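Local atomic coordinates of PHOX (Pseudomonas fluorescens, PDB entry 4A9V), a protein that is an alkaline phosphatase of the PhoX family, hydrolysing phosphate monoesters with a complex iron-calcium cofactor held in a beta-propeller. Residues 81-86 with 122-127. Residues are numbered along the deposited sequence; the frame is centred on the assembly and turned at random.
Sequences NRALMA and IEVQRK
R82 to M85 pair with I122 to Q125 as antiparallel neighbours, the two central strands of a four-stranded, up-and-down beta-propeller blade, with A83–V124 and M85–I122 as hydrogen-bonded pairs and R82–Q125 and L84–E123 as non-hydrogen-bonded ones. Beyond R82, R126 N donates to N81 O at 2.9 Å.

R82, L84, E123 and Q125 share one face of the sheet, and a salt bridge spans it. In one of its two conformers, R82 grips the E123 carboxylate side-on, NE to OE2 at 2.8 Å and NH2 to OE1 at 3.0 Å. The guanidinium and carboxylate planes are 35° apart. A bend at chi3 (78°) in the otherwise extended arginine chain brings NE to OE2. Q125 NE2 also donates to E123 OE2, at 2.7 Å and from the opposite face of the carboxylate to R82 NE, while S137 of strand 130-144 bonds OE1; three residues thus meet the buried carboxylate. F76 adds a cation-pi contact to R82.

The other face is apolar: A83 CB meets V124 CG2 at 3.8 Å, and M85 lies across V124, SD to CG1 at 4.1 Å. L35 of strand 30-37, in another sheet, packs on M85 and V124.

At the N81 end of the pair R126 is also salt-bridged to D541. Its guanidinium stands nearly perpendicular to the N81 amide, and NE donates to N81 OD1 at 2.9 Å, close to the guanidinium plane.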
ATOM      1  N   ASN A  81     -23.635 -10.170  10.477  1.00  9.06           N
ATOM      2  CA  ASN A  81     -23.466  -8.912  11.207  1.00  9.07           C
ATOM      3  C   ASN A  81     -22.138  -8.790  11.943  1.00  9.85           C
ATOM      4  O   ASN A  81     -21.973  -7.918  12.788  1.00 10.93           O
ATOM      5  CB  ASN A  81     -24.630  -8.691  12.169  1.00 10.93           C
ATOM      6  CG  ASN A  81     -25.914  -8.348  11.451  1.00 12.78           C
ATOM      7  OD1 ASN A  81     -25.895  -7.790  10.360  1.00 14.11           O
ATOM      8  ND2 ASN A  81     -27.033  -8.689  12.056  1.00 25.77           N
ATOM      9  N   ARG A  82     -21.176  -9.614  11.546  1.00 10.35           N
ATOM     10  CA  ARG A  82     -19.815  -9.552  12.088  0.50  8.55           C
ATOM     11  C   ARG A  82     -18.839  -9.558  10.917  1.00  8.02           C
ATOM     12  O   ARG A  82     -19.108 -10.161   9.879  1.00  8.72           O
ATOM     13  CB  ARG A  82     -19.505 -10.756  12.997  0.50  8.04           C
ATOM     14  CG  ARG A  82     -20.306 -10.852  14.289  0.50  9.13           C
ATOM     15  CD  ARG A  82     -19.936 -12.103  15.081  0.50  9.57           C
ATOM     16  NE  ARG A  82     -18.679 -11.944  15.807  0.50  9.09           N
ATOM     17  CZ  ARG A  82     -18.103 -12.903  16.521  0.50  8.68           C
ATOM     18  NH1 ARG A  82     -18.678 -14.094  16.614  0.50 12.35           N
ATOM     19  NH2 ARG A  82     -16.925 -12.687  17.097  0.50  8.85           N
ATOM     20  N   ALA A  83     -17.664  -8.966  11.123  1.00  7.35           N
ATOM     21  CA  ALA A  83     -16.579  -9.041  10.144  1.00  7.15           C
ATOM     22  C   ALA A  83     -15.280  -8.767  10.877  1.00  7.46           C
ATOM     23  O   ALA A  83     -15.283  -8.189  11.966  1.00  7.74           O
ATOM     24  CB  ALA A  83     -16.781  -8.030   9.026  1.00  8.14           C
ATOM     25  N   LEU A  84     -14.167  -9.187  10.288  1.00  6.85           N
ATOM     26  CA  LEU A  84     -12.860  -8.752  10.749  1.00  6.92           C
ATOM     27  C   LEU A  84     -12.278  -7.794   9.727  1.00  7.01           C
ATOM     28  O   LEU A  84     -12.469  -7.957   8.532  1.00  9.37           O
ATOM     29  CB  LEU A  84     -11.904  -9.936  10.950  1.00  7.55           C
ATOM     30  CG  LEU A  84     -12.373 -11.032  11.907  1.00  8.15           C
ATOM     31  CD1 LEU A  84     -11.246 -12.034  12.088  1.00  9.83           C
ATOM     32  CD2 LEU A  84     -12.799 -10.456  13.251  1.00  9.28           C
ATOM     33  N   MET A  85     -11.524  -6.814  10.207  1.00  6.72           N
ATOM     34  CA  MET A  85     -10.729  -5.972   9.334  1.00  7.22           C
ATOM     35  C   MET A  85      -9.274  -6.070   9.751  1.00  7.13           C
ATOM     36  O   MET A  85      -8.967  -6.053  10.939  1.00  8.31           O
ATOM     37  CB  MET A  85     -11.206  -4.524   9.422  1.00  7.62           C
ATOM     38  CG  MET A  85     -12.611  -4.349   8.900  1.00  8.44           C
ATOM     39  SD  MET A  85     -13.244  -2.658   8.970  1.00 10.37           S
ATOM     40  CE  MET A  85     -12.302  -1.868   7.667  1.00 12.03           C
ATOM     41  N   ALA A  86      -8.386  -6.205   8.773  1.00  6.47           N
ATOM     42  CA  ALA A  86      -6.961  -6.131   9.016  1.00  6.15           C
ATOM     43  C   ALA A  86      -6.479  -4.845   8.370  1.00  5.83           C
ATOM     44  O   ALA A  86      -6.722  -4.610   7.179  1.00  6.53           O
ATOM     45  CB  ALA A  86      -6.258  -7.332   8.403  1.00  7.03           C
ATOM     46  N   ILE A 122      -9.027  -6.048  13.809  1.00  6.73           N
ATOM     47  CA  ILE A 122     -10.161  -5.674  14.644  1.00  7.41           C
ATOM     48  C   ILE A 122     -11.426  -6.389  14.205  1.00  7.04           C
ATOM     49  O   ILE A 122     -11.602  -6.696  13.029  1.00  8.25           O
ATOM     50  CB  ILE A 122     -10.401  -4.150  14.643  1.00  7.33           C
ATOM     51  CG1 ILE A 122     -10.823  -3.642  13.259  1.00  8.28           C
ATOM     52  CG2 ILE A 122      -9.170  -3.416  15.161  1.00  8.44           C
ATOM     53  CD1 ILE A 122     -11.215  -2.178  13.253  1.00 10.23           C
ATOM     54  N   GLU A 123     -12.319  -6.637  15.157  1.00  6.95           N
ATOM     55  CA  GLU A 123     -13.677  -7.041  14.850  1.00  7.48           C
ATOM     56  C   GLU A 123     -14.573  -5.824  14.726  1.00  7.64           C
ATOM     57  O   GLU A 123     -14.497  -4.895  15.538  1.00  8.10           O
ATOM     58  CB  GLU A 123     -14.217  -7.982  15.928  1.00  8.57           C
ATOM     59  CG  GLU A 123     -15.646  -8.415  15.636  1.00  9.41           C
ATOM     60  CD  GLU A 123     -16.241  -9.380  16.637  1.00 11.14           C
ATOM     61  OE1 GLU A 123     -15.483 -10.118  17.295  1.00 12.85           O
ATOM     62  OE2 GLU A 123     -17.481  -9.509  16.630  1.00 15.01           O
ATOM     63  N   VAL A 124     -15.457  -5.864  13.731  1.00  7.09           N
ATOM     64  CA  VAL A 124     -16.548  -4.913  13.629  1.00  7.74           C
ATOM     65  C   VAL A 124     -17.874  -5.665  13.612  1.00  8.02           C
ATOM     66  O   VAL A 124     -17.957  -6.810  13.158  1.00  8.29           O
ATOM     67  CB  VAL A 124     -16.405  -4.011  12.381  1.00  8.35           C
ATOM     68  CG1 VAL A 124     -15.176  -3.132  12.524  1.00  9.18           C
ATOM     69  CG2 VAL A 124     -16.323  -4.828  11.103  1.00  8.71           C
ATOM     70  N   GLN A 125     -18.905  -5.030  14.147  1.00  8.17           N
ATOM     71  CA  GLN A 125     -20.231  -5.623  14.216  1.00  8.90           C
ATOM     72  C   GLN A 125     -21.235  -4.580  13.769  1.00  9.37           C
ATOM     73  O   GLN A 125     -21.093  -3.393  14.069  1.00 10.35           O
ATOM     74  CB  GLN A 125     -20.556  -6.060  15.647  1.00 12.08           C
ATOM     75  CG  GLN A 125     -20.057  -7.447  16.021  1.00 18.81           C
ATOM     76  CD  GLN A 125     -20.412  -7.831  17.448  1.00 24.23           C
ATOM     77  OE1 GLN A 125     -21.232  -7.173  18.092  1.00 22.99           O
ATOM     78  NE2 GLN A 125     -19.700  -8.817  17.991  1.00 19.27           N
ATOM     79  N   ARG A 126     -22.305  -5.046  13.149  1.00 10.34           N
ATOM     80  CA  ARG A 126     -23.326  -4.156  12.655  1.00 12.00           C
ATOM     81  C   ARG A 126     -24.465  -4.107  13.651  1.00 14.83           C
ATOM     82  O   ARG A 126     -25.034  -5.137  14.016  1.00 17.08           O
ATOM     83  CB  ARG A 126     -23.837  -4.628  11.308  1.00 14.45           C
ATOM     84  CG  ARG A 126     -24.999  -3.797  10.814  1.00 16.25           C
ATOM     85  CD  ARG A 126     -25.225  -3.975   9.332  1.00 24.81           C
ATOM     86  NE  ARG A 126     -25.166  -5.372   8.914  1.00 15.68           N
ATOM     87  CZ  ARG A 126     -24.969  -5.739   7.657  1.00 13.53           C
ATOM     88  NH1 ARG A 126     -24.824  -4.804   6.727  1.00 15.97           N
ATOM     89  NH2 ARG A 126     -24.819  -7.015   7.343  1.00 13.99           N
ATOM     90  N   LYS A 127     -24.794  -2.892  14.074  1.00 19.05           N
ATOM     91  CA  LYS A 127     -25.907  -2.652  14.979  1.00 26.53           C
ATOM     92  C   LYS A 127     -26.736  -1.491  14.443  1.00 29.74           C
ATOM     93  O   LYS A 127     -26.185  -0.490  13.988  1.00 26.95           O
ATOM     94  CB  LYS A 127     -25.380  -2.308  16.375  1.00 44.57           C
ATOM     95  CG  LYS A 127     -24.847  -3.501  17.154  1.00110.21           C
ATOM     96  CD  LYS A 127     -24.743  -3.192  18.641  1.00 82.57           C
ATOM     97  CE  LYS A 127     -23.449  -2.465  18.977  1.00141.26           C
ATOM     98  NZ  LYS A 127     -23.465  -1.886  20.351  1.00 88.97           N
TER